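Local coordinates for protein 16S rRNA methyltransferase (Streptomyces sp. DSM 40477, PDB 3MQ2) that methylates N1 of adenine 1408 in 16S rRNA with S-adenosyl-L-methionine as methyl donor, conferring resistance to aminoglycosides such as kanamycin and apramycin, at residues Q13-S16 with D17-E21; G39-P42 with Y43-R47; L140-H143 with A144-S148. One frame throughout, in Å; residues are numbered along the deposited sequence.

Contact 1: residues Q13-S16 with D17-E21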
ATOM      1  N   GLN A  13      -6.736   6.839 -18.563  1.00 10.68           N
ATOM      2  CA  GLN A  13      -8.059   7.398 -18.797  1.00 13.95           C
ATOM      3  C   GLN A  13      -8.663   7.970 -17.522  1.00 15.95           C
ATOM      4  O   GLN A  13      -8.911   7.245 -16.555  1.00 15.02           O
ATOM      5  CB  GLN A  13      -9.006   6.352 -19.395  1.00 13.35           C
ATOM      6  CG  GLN A  13     -10.417   6.901 -19.624  1.00 17.88           C
ATOM      7  CD  GLN A  13     -10.454   8.010 -20.664  1.00 21.10           C
ATOM      8  OE1 GLN A  13     -10.053   7.810 -21.808  1.00 22.03           O
ATOM      9  NE2 GLN A  13     -10.944   9.185 -20.270  1.00 21.01           N
ATOM     10  N   GLU A  14      -8.887   9.278 -17.524  1.00 14.90           N
ATOM     11  CA  GLU A  14      -9.572   9.918 -16.419  1.00 17.86           C
ATOM     12  C   GLU A  14     -11.015   9.444 -16.386  1.00 16.89           C
ATOM     13  O   GLU A  14     -11.635   9.224 -17.433  1.00 19.79           O
ATOM     14  CB  GLU A  14      -9.512  11.445 -16.545  1.00 19.06           C
ATOM     15  CG  GLU A  14      -8.108  12.009 -16.384  1.00 22.45           C
ATOM     16  CD  GLU A  14      -8.062  13.528 -16.292  1.00 28.38           C
ATOM     17  OE1 GLU A  14      -6.945  14.070 -16.163  1.00 35.78           O
ATOM     18  OE2 GLU A  14      -9.125  14.181 -16.352  1.00 23.31           O
ATOM     19  N   PHE A  15     -11.550   9.285 -15.185  1.00 17.86           N
ATOM     20  CA  PHE A  15     -12.972   9.020 -15.042  1.00 19.92           C
ATOM     21  C   PHE A  15     -13.514   9.647 -13.752  1.00 21.40           C
ATOM     22  O   PHE A  15     -12.753  10.034 -12.864  1.00 22.12           O
ATOM     23  CB  PHE A  15     -13.261   7.516 -15.120  1.00 17.78           C
ATOM     24  CG  PHE A  15     -12.707   6.735 -13.975  1.00 19.06           C
ATOM     25  CD1 PHE A  15     -11.356   6.455 -13.899  1.00 15.86           C
ATOM     26  CD2 PHE A  15     -13.543   6.266 -12.976  1.00 25.70           C
ATOM     27  CE1 PHE A  15     -10.839   5.728 -12.835  1.00 19.33           C
ATOM     28  CE2 PHE A  15     -13.038   5.534 -11.913  1.00 21.47           C
ATOM     29  CZ  PHE A  15     -11.683   5.264 -11.844  1.00 19.61           C
ATOM     30  N   SER A  16     -14.829   9.749 -13.655  1.00 22.08           N
ATOM     31  CA  SER A  16     -15.438  10.575 -12.619  1.00 26.41           C
ATOM     32  C   SER A  16     -15.612   9.848 -11.293  1.00 24.17           C
ATOM     33  O   SER A  16     -15.686   8.619 -11.243  1.00 26.47           O
ATOM     34  CB  SER A  16     -16.796  11.092 -13.099  1.00 29.89           C
ATOM     35  OG  SER A  16     -17.706  10.018 -13.264  1.00 32.06           O
ATOM     36  N   ASP A  17     -15.673  10.619 -10.214  1.00 27.06           N
ATOM     37  CA  ASP A  17     -15.969  10.085  -8.889  0.57 31.45           C
ATOM     38  C   ASP A  17     -17.296   9.340  -8.899  1.00 28.41           C
ATOM     39  O   ASP A  17     -17.475   8.339  -8.205  1.00 27.97           O
ATOM     40  CB  ASP A  17     -16.044  11.220  -7.868  0.57 36.25           C
ATOM     41  CG  ASP A  17     -14.827  12.114  -7.901  0.57 37.62           C
ATOM     42  OD1 ASP A  17     -13.773  11.664  -8.394  0.57 39.93           O
ATOM     43  OD2 ASP A  17     -14.925  13.266  -7.430  0.57 37.63           O
ATOM     44  N   ALA A  18     -18.240   9.854  -9.681  1.00 33.61           N
ATOM     45  CA  ALA A  18     -19.557   9.242  -9.795  1.00 34.83           C
ATOM     46  C   ALA A  18     -19.458   7.846 -10.403  1.00 32.06           C
ATOM     47  O   ALA A  18     -20.157   6.922  -9.986  1.00 32.41           O
ATOM     48  CB  ALA A  18     -20.482  10.124 -10.622  1.00 40.05           C
ATOM     49  N   GLU A  19     -18.581   7.691 -11.387  1.00 23.32           N
ATOM     50  CA  GLU A  19     -18.353   6.390 -11.998  1.00 27.00           C
ATOM     51  C   GLU A  19     -17.691   5.430 -11.007  1.00 25.83           C
ATOM     52  O   GLU A  19     -18.007   4.235 -10.967  1.00 26.45           O
ATOM     53  CB  GLU A  19     -17.490   6.552 -13.242  1.00 30.49           C
ATOM     54  CG  GLU A  19     -17.305   5.289 -14.051  1.00 38.29           C
ATOM     55  CD  GLU A  19     -16.769   5.582 -15.438  1.00 44.50           C
ATOM     56  OE1 GLU A  19     -16.337   4.629 -16.121  1.00 45.50           O
ATOM     57  OE2 GLU A  19     -16.787   6.768 -15.843  1.00 47.71           O
ATOM     58  N   PHE A  20     -16.770   5.953 -10.207  1.00 22.67           N
ATOM     59  CA  PHE A  20     -16.144   5.137  -9.177  1.00 21.34           C
ATOM     60  C   PHE A  20     -17.177   4.658  -8.172  1.00 22.22           C
ATOM     61  O   PHE A  20     -17.167   3.500  -7.767  1.00 22.62           O
ATOM     62  CB  PHE A  20     -15.039   5.887  -8.436  1.00 19.03           C
ATOM     63  CG  PHE A  20     -14.409   5.073  -7.348  1.00 21.09           C
ATOM     64  CD1 PHE A  20     -13.469   4.106  -7.654  1.00 18.33           C
ATOM     65  CD2 PHE A  20     -14.784   5.242  -6.027  1.00 16.95           C
ATOM     66  CE1 PHE A  20     -12.894   3.332  -6.661  1.00 21.17           C
ATOM     67  CE2 PHE A  20     -14.209   4.467  -5.020  1.00 17.70           C
ATOM     68  CZ  PHE A  20     -13.267   3.512  -5.343  1.00 17.69           C
ATOM     69  N   GLU A  21     -18.069   5.557  -7.765  1.00 24.15           N
ATOM     70  CA  GLU A  21     -19.085   5.213  -6.774  1.00 25.64           C
ATOM     71  C   GLU A  21     -19.989   4.087  -7.249  1.00 26.28           C
ATOM     72  O   GLU A  21     -20.325   3.180  -6.484  1.00 28.64           O
ATOM     73  CB  GLU A  21     -19.910   6.440  -6.396  1.00 32.09           C
ATOM     74  CG  GLU A  21     -19.237   7.282  -5.348  1.00 35.17           C
ATOM     75  CD  GLU A  21     -18.704   6.434  -4.209  1.00 38.17           C
ATOM     76  OE1 GLU A  21     -19.464   5.590  -3.687  1.00 42.37           O
ATOM     77  OE2 GLU A  21     -17.522   6.599  -3.853  1.00 36.06           O
TER
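Ser16 and Phe15 both hold their first side-chain bond in the position between the backbone N and the carbonyl carbon, and this brings each against the first turn of the helix that follows. In Ser16 (chi1 66°) it swings OG forward to the backbone of Glu19, whose N donates to Ser16 OG over 3.1 Å. This is the N-cap bond of helix 17-24. Serine suits the site because its short hydroxyl can replace the carbonyl that an amide of the first turn lacks. The backbone of the same residue does a second job: Ser16 O accepts from Phe20 N at 3.1 Å, the first i to i+4 bond of the helix. Ser16 OG also touches Glu19 CB, 3.5 Å away.

Phe15 is the apolar partner just before the cap. Its ring edge faces Glu19, with Glu19 CB near the ring plane, 4.0 Å from Phe15 CD2. Glu19 runs extended back across Phe15 at about a right angle, and its OE2 comes 3.7 Å from Phe15 CB; the ring and carboxylate planes stand 63° apart. CB and CG of the glutamate thus pack at the ring edge, and the carboxylate comes to lie beside Phe15 CB, on the exposed side of the turn. One step along, Phe15 CE2 meets Phe20 CB at 4.0 Å, although the ring of Phe20 itself turns away.

The cap lies where the hairpin of strands 5-8 and 11-14 passes into helix 17-24. Phe15 reaches Leu84 and Leu86 of strand 83-87, and Phe20 is buried against Leu84 and against Leu53 and Val55, packing the helix on strands 52-58 and 83-87 of the main sheet.

Contact 2: residues G39-P42 with Y43-R47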
ATOM      1  N   GLY A  39       2.411  -3.797  -9.300  1.00 12.94           N
ATOM      2  CA  GLY A  39       1.014  -4.136  -9.084  1.00 10.80           C
ATOM      3  C   GLY A  39       0.678  -5.611  -8.884  1.00  9.64           C
ATOM      4  O   GLY A  39      -0.491  -5.998  -8.934  1.00 11.16           O
ATOM      5  N   LYS A  40       1.694  -6.438  -8.657  1.00 10.40           N
ATOM      6  CA  LYS A  40       1.465  -7.873  -8.478  1.00 11.60           C
ATOM      7  C   LYS A  40       0.657  -8.176  -7.216  1.00 11.27           C
ATOM      8  O   LYS A  40      -0.183  -9.071  -7.203  1.00 12.49           O
ATOM      9  CB  LYS A  40       2.800  -8.622  -8.424  1.00 16.58           C
ATOM     10  CG  LYS A  40       3.571  -8.614  -9.737  1.00 28.42           C
ATOM     11  CD  LYS A  40       4.921  -9.308  -9.597  0.63 35.33           C
ATOM     12  CE  LYS A  40       5.661  -9.351 -10.926  0.57 44.37           C
ATOM     13  NZ  LYS A  40       4.909 -10.121 -11.956  0.61 47.35           N
ATOM     14  N   HIS A  41       0.906  -7.415  -6.156  1.00 12.15           N
ATOM     15  CA  HIS A  41       0.239  -7.660  -4.880  1.00 10.52           C
ATOM     16  C   HIS A  41      -1.275  -7.466  -4.957  1.00 10.70           C
ATOM     17  O   HIS A  41      -2.041  -8.342  -4.579  1.00 11.73           O
ATOM     18  CB  HIS A  41       0.841  -6.766  -3.784  1.00 12.77           C
ATOM     19  CG  HIS A  41       0.027  -6.714  -2.527  1.00 12.36           C
ATOM     20  ND1 HIS A  41      -0.153  -7.810  -1.711  1.00 12.08           N
ATOM     21  CD2 HIS A  41      -0.667  -5.701  -1.956  1.00 12.17           C
ATOM     22  CE1 HIS A  41      -0.921  -7.473  -0.689  1.00 14.69           C
ATOM     23  NE2 HIS A  41      -1.242  -6.196  -0.812  1.00 10.82           N
ATOM     24  N   PRO A  42      -1.725  -6.302  -5.452  1.00  9.81           N
ATOM     25  CA  PRO A  42      -3.181  -6.109  -5.509  1.00 10.67           C
ATOM     26  C   PRO A  42      -3.859  -7.063  -6.491  1.00 11.71           C
ATOM     27  O   PRO A  42      -5.037  -7.374  -6.334  1.00 11.64           O
ATOM     28  CB  PRO A  42      -3.329  -4.650  -5.973  1.00  9.37           C
ATOM     29  CG  PRO A  42      -2.005  -4.301  -6.604  1.00 10.53           C
ATOM     30  CD  PRO A  42      -0.979  -5.084  -5.807  1.00  7.88           C
ATOM     31  N   TYR A  43      -3.121  -7.529  -7.491  1.00 10.17           N
ATOM     32  CA  TYR A  43      -3.674  -8.510  -8.413  1.00 11.61           C
ATOM     33  C   TYR A  43      -3.999  -9.778  -7.628  1.00 11.91           C
ATOM     34  O   TYR A  43      -5.089 -10.342  -7.763  1.00 13.42           O
ATOM     35  CB  TYR A  43      -2.694  -8.806  -9.547  1.00 11.93           C
ATOM     36  CG  TYR A  43      -3.274  -9.713 -10.605  1.00 14.00           C
ATOM     37  CD1 TYR A  43      -3.917  -9.191 -11.720  1.00 15.02           C
ATOM     38  CD2 TYR A  43      -3.187 -11.095 -10.482  1.00 18.93           C
ATOM     39  CE1 TYR A  43      -4.456 -10.019 -12.692  1.00 17.59           C
ATOM     40  CE2 TYR A  43      -3.732 -11.930 -11.448  1.00 19.56           C
ATOM     41  CZ  TYR A  43      -4.361 -11.386 -12.551  1.00 21.17           C
ATOM     42  OH  TYR A  43      -4.900 -12.214 -13.517  1.00 22.66           O
ATOM     43  N   LYS A  44      -3.060 -10.214  -6.793  1.00 13.21           N
ATOM     44  CA  LYS A  44      -3.333 -11.344  -5.903  1.00 13.71           C
ATOM     45  C   LYS A  44      -4.507 -11.070  -4.975  1.00 17.05           C
ATOM     46  O   LYS A  44      -5.401 -11.902  -4.839  1.00 16.85           O
ATOM     47  CB  LYS A  44      -2.101 -11.731  -5.075  1.00 16.29           C
ATOM     48  CG  LYS A  44      -2.447 -12.700  -3.931  1.00 20.08           C
ATOM     49  CD  LYS A  44      -1.208 -13.314  -3.303  1.00 31.89           C
ATOM     50  CE  LYS A  44      -1.563 -14.410  -2.299  1.00 36.90           C
ATOM     51  NZ  LYS A  44      -0.348 -15.123  -1.784  1.00 42.15           N
ATOM     52  N   VAL A  45      -4.519  -9.901  -4.337  1.00 12.32           N
ATOM     53  CA  VAL A  45      -5.608  -9.577  -3.428  1.00 12.08           C
ATOM     54  C   VAL A  45      -6.964  -9.637  -4.134  1.00 13.92           C
ATOM     55  O   VAL A  45      -7.909 -10.243  -3.620  1.00 16.24           O
ATOM     56  CB  VAL A  45      -5.396  -8.216  -2.731  1.00 12.16           C
ATOM     57  CG1 VAL A  45      -6.591  -7.858  -1.841  1.00 12.61           C
ATOM     58  CG2 VAL A  45      -4.116  -8.248  -1.910  1.00 15.71           C
ATOM     59  N   ALA A  46      -7.055  -9.033  -5.320  1.00 13.07           N
ATOM     60  CA  ALA A  46      -8.315  -9.042  -6.059  1.00 14.03           C
ATOM     61  C   ALA A  46      -8.712 -10.464  -6.456  1.00 16.20           C
ATOM     62  O   ALA A  46      -9.879 -10.842  -6.350  1.00 15.87           O
ATOM     63  CB  ALA A  46      -8.236  -8.122  -7.289  1.00 12.84           C
ATOM     64  N   ARG A  47      -7.737 -11.251  -6.902  1.00 14.61           N
ATOM     65  CA  ARG A  47      -7.991 -12.625  -7.311  1.00 18.25           C
ATOM     66  C   ARG A  47      -8.586 -13.414  -6.149  1.00 20.50           C
ATOM     67  O   ARG A  47      -9.542 -14.187  -6.317  1.00 22.14           O
ATOM     68  CB  ARG A  47      -6.687 -13.280  -7.757  1.00 22.87           C
ATOM     69  CG  ARG A  47      -6.791 -14.776  -7.981  1.00 38.60           C
ATOM     70  CD  ARG A  47      -7.500 -15.077  -9.279  1.00 48.09           C
ATOM     71  NE  ARG A  47      -6.703 -14.673 -10.433  1.00 53.16           N
ATOM     72  CZ  ARG A  47      -7.144 -14.702 -11.686  1.00 53.64           C
ATOM     73  NH1 ARG A  47      -8.378 -15.112 -11.949  1.00 57.08           N
ATOM     74  NH2 ARG A  47      -6.352 -14.320 -12.676  1.00 45.71           N
TER
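The imidazole of His41 carries Val45 CG2 on one face: the methyl stands 3.4 Å above the ring plane, shifted toward the rim, with 3.5 Å from His41 CE1 to Val45 CG2. It is a CH-pi contact one turn along helix 40-48, the crossover helix of a beta-alpha-beta unit (strands 29-34 and 52-58) in a Rossmann-like methyltransferase fold. With CG anti to the backbone N (chi1 167°), the ring swings along the helix to Val45. Both ring nitrogens are bonded, ND1 to Leu192 O and NE2 to His103 ND1, which should restrain its rotation. Histidine fits here because its pi face can take a methyl while both nitrogens bond to the surrounding chain.

Gly39, at the N-cap, has a positive phi (81°), which glycine tolerates easily; its O accepts a hydrogen bond from Tyr85 OH and a weak one from Tyr43 N. Pro42 occupies the first turn, where its missing N-H costs no helical bond, and packs on Val54 and Ala56 of strand 52-58. Tyr43 packs against Ile67 of helix 65-71 and Leu83, with its OH bonded to Gly78 O. Ala46 N donates to Pro42 O at 2.8 Å, and Ala46 CB lies 3.4 Å from that oxygen.

Contact 3: residues L140-H143 with A144-S148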
ATOM      1  N   LEU A 140       7.462  -2.396   6.416  1.00 10.02           N
ATOM      2  CA  LEU A 140       8.689  -1.636   6.218  1.00  8.42           C
ATOM      3  C   LEU A 140       9.795  -2.540   5.701  1.00 10.29           C
ATOM      4  O   LEU A 140      10.041  -3.602   6.256  1.00 12.52           O
ATOM      5  CB  LEU A 140       9.147  -1.003   7.526  1.00 10.26           C
ATOM      6  CG  LEU A 140       8.255   0.067   8.138  1.00 11.98           C
ATOM      7  CD1 LEU A 140       8.881   0.568   9.428  1.00 16.36           C
ATOM      8  CD2 LEU A 140       8.026   1.223   7.154  1.00  9.00           C
ATOM      9  N   ASN A 141      10.449  -2.107   4.627  1.00  7.41           N
ATOM     10  CA  ASN A 141      11.657  -2.772   4.152  1.00  9.12           C
ATOM     11  C   ASN A 141      12.812  -2.273   5.001  1.00 10.88           C
ATOM     12  O   ASN A 141      13.227  -1.116   4.882  1.00  9.96           O
ATOM     13  CB  ASN A 141      11.893  -2.416   2.684  1.00 11.53           C
ATOM     14  CG  ASN A 141      13.114  -3.110   2.096  1.00 14.10           C
ATOM     15  OD1 ASN A 141      13.931  -3.688   2.815  1.00 11.02           O
ATOM     16  ND2 ASN A 141      13.250  -3.035   0.770  1.00 19.17           N
ATOM     17  N   LEU A 142      13.324  -3.140   5.870  1.00  9.87           N
ATOM     18  CA  LEU A 142      14.342  -2.742   6.825  1.00  8.18           C
ATOM     19  C   LEU A 142      15.684  -2.418   6.143  1.00 12.49           C
ATOM     20  O   LEU A 142      16.566  -1.809   6.745  1.00 10.84           O
ATOM     21  CB  LEU A 142      14.484  -3.813   7.913  1.00  9.96           C
ATOM     22  CG  LEU A 142      13.231  -4.026   8.769  1.00 15.80           C
ATOM     23  CD1 LEU A 142      13.328  -5.324   9.568  1.00 15.02           C
ATOM     24  CD2 LEU A 142      12.983  -2.836   9.696  1.00 16.69           C
ATOM     25  N   HIS A 143      15.815  -2.767   4.864  1.00  9.13           N
ATOM     26  CA  HIS A 143      17.042  -2.444   4.150  1.00  9.10           C
ATOM     27  C   HIS A 143      17.199  -0.949   3.914  1.00 11.55           C
ATOM     28  O   HIS A 143      18.270  -0.488   3.519  1.00  9.24           O
ATOM     29  CB  HIS A 143      17.167  -3.260   2.856  1.00  9.42           C
ATOM     30  CG  HIS A 143      17.377  -4.713   3.112  1.00 12.25           C
ATOM     31  ND1 HIS A 143      18.624  -5.304   3.074  1.00 15.42           N
ATOM     32  CD2 HIS A 143      16.509  -5.689   3.477  1.00 12.84           C
ATOM     33  CE1 HIS A 143      18.510  -6.585   3.380  1.00 16.71           C
ATOM     34  NE2 HIS A 143      17.238  -6.839   3.640  1.00 15.38           N
ATOM     35  N   ALA A 144      16.143  -0.193   4.198  1.00 11.67           N
ATOM     36  CA  ALA A 144      16.234   1.259   4.165  1.00 10.54           C
ATOM     37  C   ALA A 144      17.188   1.738   5.254  1.00 12.21           C
ATOM     38  O   ALA A 144      17.532   2.915   5.310  1.00 11.35           O
ATOM     39  CB  ALA A 144      14.841   1.892   4.345  1.00 10.44           C
ATOM     40  N   TRP A 145      17.606   0.822   6.128  1.00 11.50           N
ATOM     41  CA  TRP A 145      18.547   1.158   7.195  1.00 12.32           C
ATOM     42  C   TRP A 145      19.823   0.331   7.098  1.00 11.57           C
ATOM     43  O   TRP A 145      20.598   0.274   8.047  1.00 15.11           O
ATOM     44  CB  TRP A 145      17.914   0.937   8.575  1.00 12.58           C
ATOM     45  CG  TRP A 145      16.858   1.927   8.924  1.00 12.85           C
ATOM     46  CD1 TRP A 145      17.031   3.101   9.609  1.00 15.16           C
ATOM     47  CD2 TRP A 145      15.457   1.849   8.612  1.00 15.46           C
ATOM     48  NE1 TRP A 145      15.828   3.751   9.743  1.00 12.73           N
ATOM     49  CE2 TRP A 145      14.848   3.008   9.141  1.00 13.16           C
ATOM     50  CE3 TRP A 145      14.662   0.918   7.935  1.00 11.70           C
ATOM     51  CZ2 TRP A 145      13.478   3.264   9.008  1.00 12.97           C
ATOM     52  CZ3 TRP A 145      13.302   1.176   7.798  1.00 11.02           C
ATOM     53  CH2 TRP A 145      12.724   2.334   8.344  1.00 11.55           C
ATOM     54  N   ARG A 146      20.042  -0.296   5.951  1.00 11.95           N
ATOM     55  CA  ARG A 146      21.143  -1.239   5.795  1.00 12.59           C
ATOM     56  C   ARG A 146      21.908  -0.988   4.497  1.00 12.63           C
ATOM     57  O   ARG A 146      21.943  -1.841   3.618  1.00 15.45           O
ATOM     58  CB  ARG A 146      20.591  -2.665   5.822  1.00 12.56           C
ATOM     59  CG  ARG A 146      19.812  -2.994   7.107  1.00 10.42           C
ATOM     60  CD  ARG A 146      19.226  -4.402   7.073  1.00 13.69           C
ATOM     61  NE  ARG A 146      18.372  -4.666   8.231  1.00 13.60           N
ATOM     62  CZ  ARG A 146      17.630  -5.762   8.365  1.00 16.88           C
ATOM     63  NH1 ARG A 146      17.639  -6.690   7.417  1.00 14.70           N
ATOM     64  NH2 ARG A 146      16.861  -5.921   9.433  1.00 16.84           N
ATOM     65  N   PRO A 147      22.535   0.192   4.374  1.00 12.86           N
ATOM     66  CA  PRO A 147      22.611   1.259   5.375  1.00 14.00           C
ATOM     67  C   PRO A 147      21.511   2.306   5.183  1.00 14.41           C
ATOM     68  O   PRO A 147      20.743   2.249   4.222  1.00 13.86           O
ATOM     69  CB  PRO A 147      23.969   1.884   5.075  1.00 17.01           C
ATOM     70  CG  PRO A 147      24.026   1.827   3.576  1.00 17.53           C
ATOM     71  CD  PRO A 147      23.367   0.505   3.195  1.00 17.18           C
ATOM     72  N   SER A 148      21.439   3.263   6.103  1.00 15.30           N
ATOM     73  CA  SER A 148      20.387   4.277   6.051  1.00 12.90           C
ATOM     74  C   SER A 148      20.347   5.023   4.715  1.00 12.05           C
ATOM     75  O   SER A 148      21.361   5.560   4.257  1.00 15.21           O
ATOM     76  CB  SER A 148      20.545   5.269   7.204  1.00 19.20           C
ATOM     77  OG  SER A 148      20.317   4.648   8.456  1.00 20.76           O
TER
HETATM   78  O   HOH W   1      20.902  -3.962   2.409  1.00 19.76           O
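Water 1 joins His143 ND1 to Arg146 O, 2.7 Å from each, donating to the carbonyl and lying in the plane of the imidazole at its edge. The other ring nitrogen, His143 NE2, is bonded to Asp208 OD1, so the ring is held at both of its polar corners. Over one face of it passes Arg146: its chain is extended from CG to NE, and CD sits 4.1 Å above the ring plane in a CH-pi contact, while the guanidinium plane is turned 63° from the imidazole. Leu142 CB then lies over one face of that guanidinium, with Arg146 NH2 3.5 Å from Leu142 CB. Salt bridges to Glu157 and Asp205 bind its ends, using both the length and the charge of arginine.

The chain here leaves strand 134-141 of the seven-stranded sheet through an Asx turn: Asn141 OD1 accepts from His143 N at 2.9 Å. A short 3-10 segment follows, in which Ala144 N donates to Asn141 O at 3.1 Å, and a type I turn closes from His143 to Arg146. Trp145 lays the edge of its indole along the backbone of Asn141 and Leu142, just before the turn, with CE3 3.5 Å from Leu142 O; its CH2 lies 4.4 Å from Leu140 CD1. The side chain also touches Leu116 of helix 109-116.

In the fold
The three contacts follow one another along the chain without touching. Contacts 1 and 3 lie on opposite sides of the chain's centre, their own centres about 37 Å apart; contact 2 is about 21 Å from contact 1 and 25 Å from contact 3, centre to centre. The bound S-adenosyl-L-homocysteine is approached by the later two: the side chain of His41 in contact 2 is about 6 Å from it, and that of Asn141 in contact 3 about 7 Å. His41 neighbours the cofactor-binding residues Leu105 and Thr194, while Asn141 neighbours Met106 and Trp196. Contact 1 lies away from the cofactor pocket, at the surface beside strand 83-87, which Pro42, Tyr43 and Ala46 of contact 2 also touch.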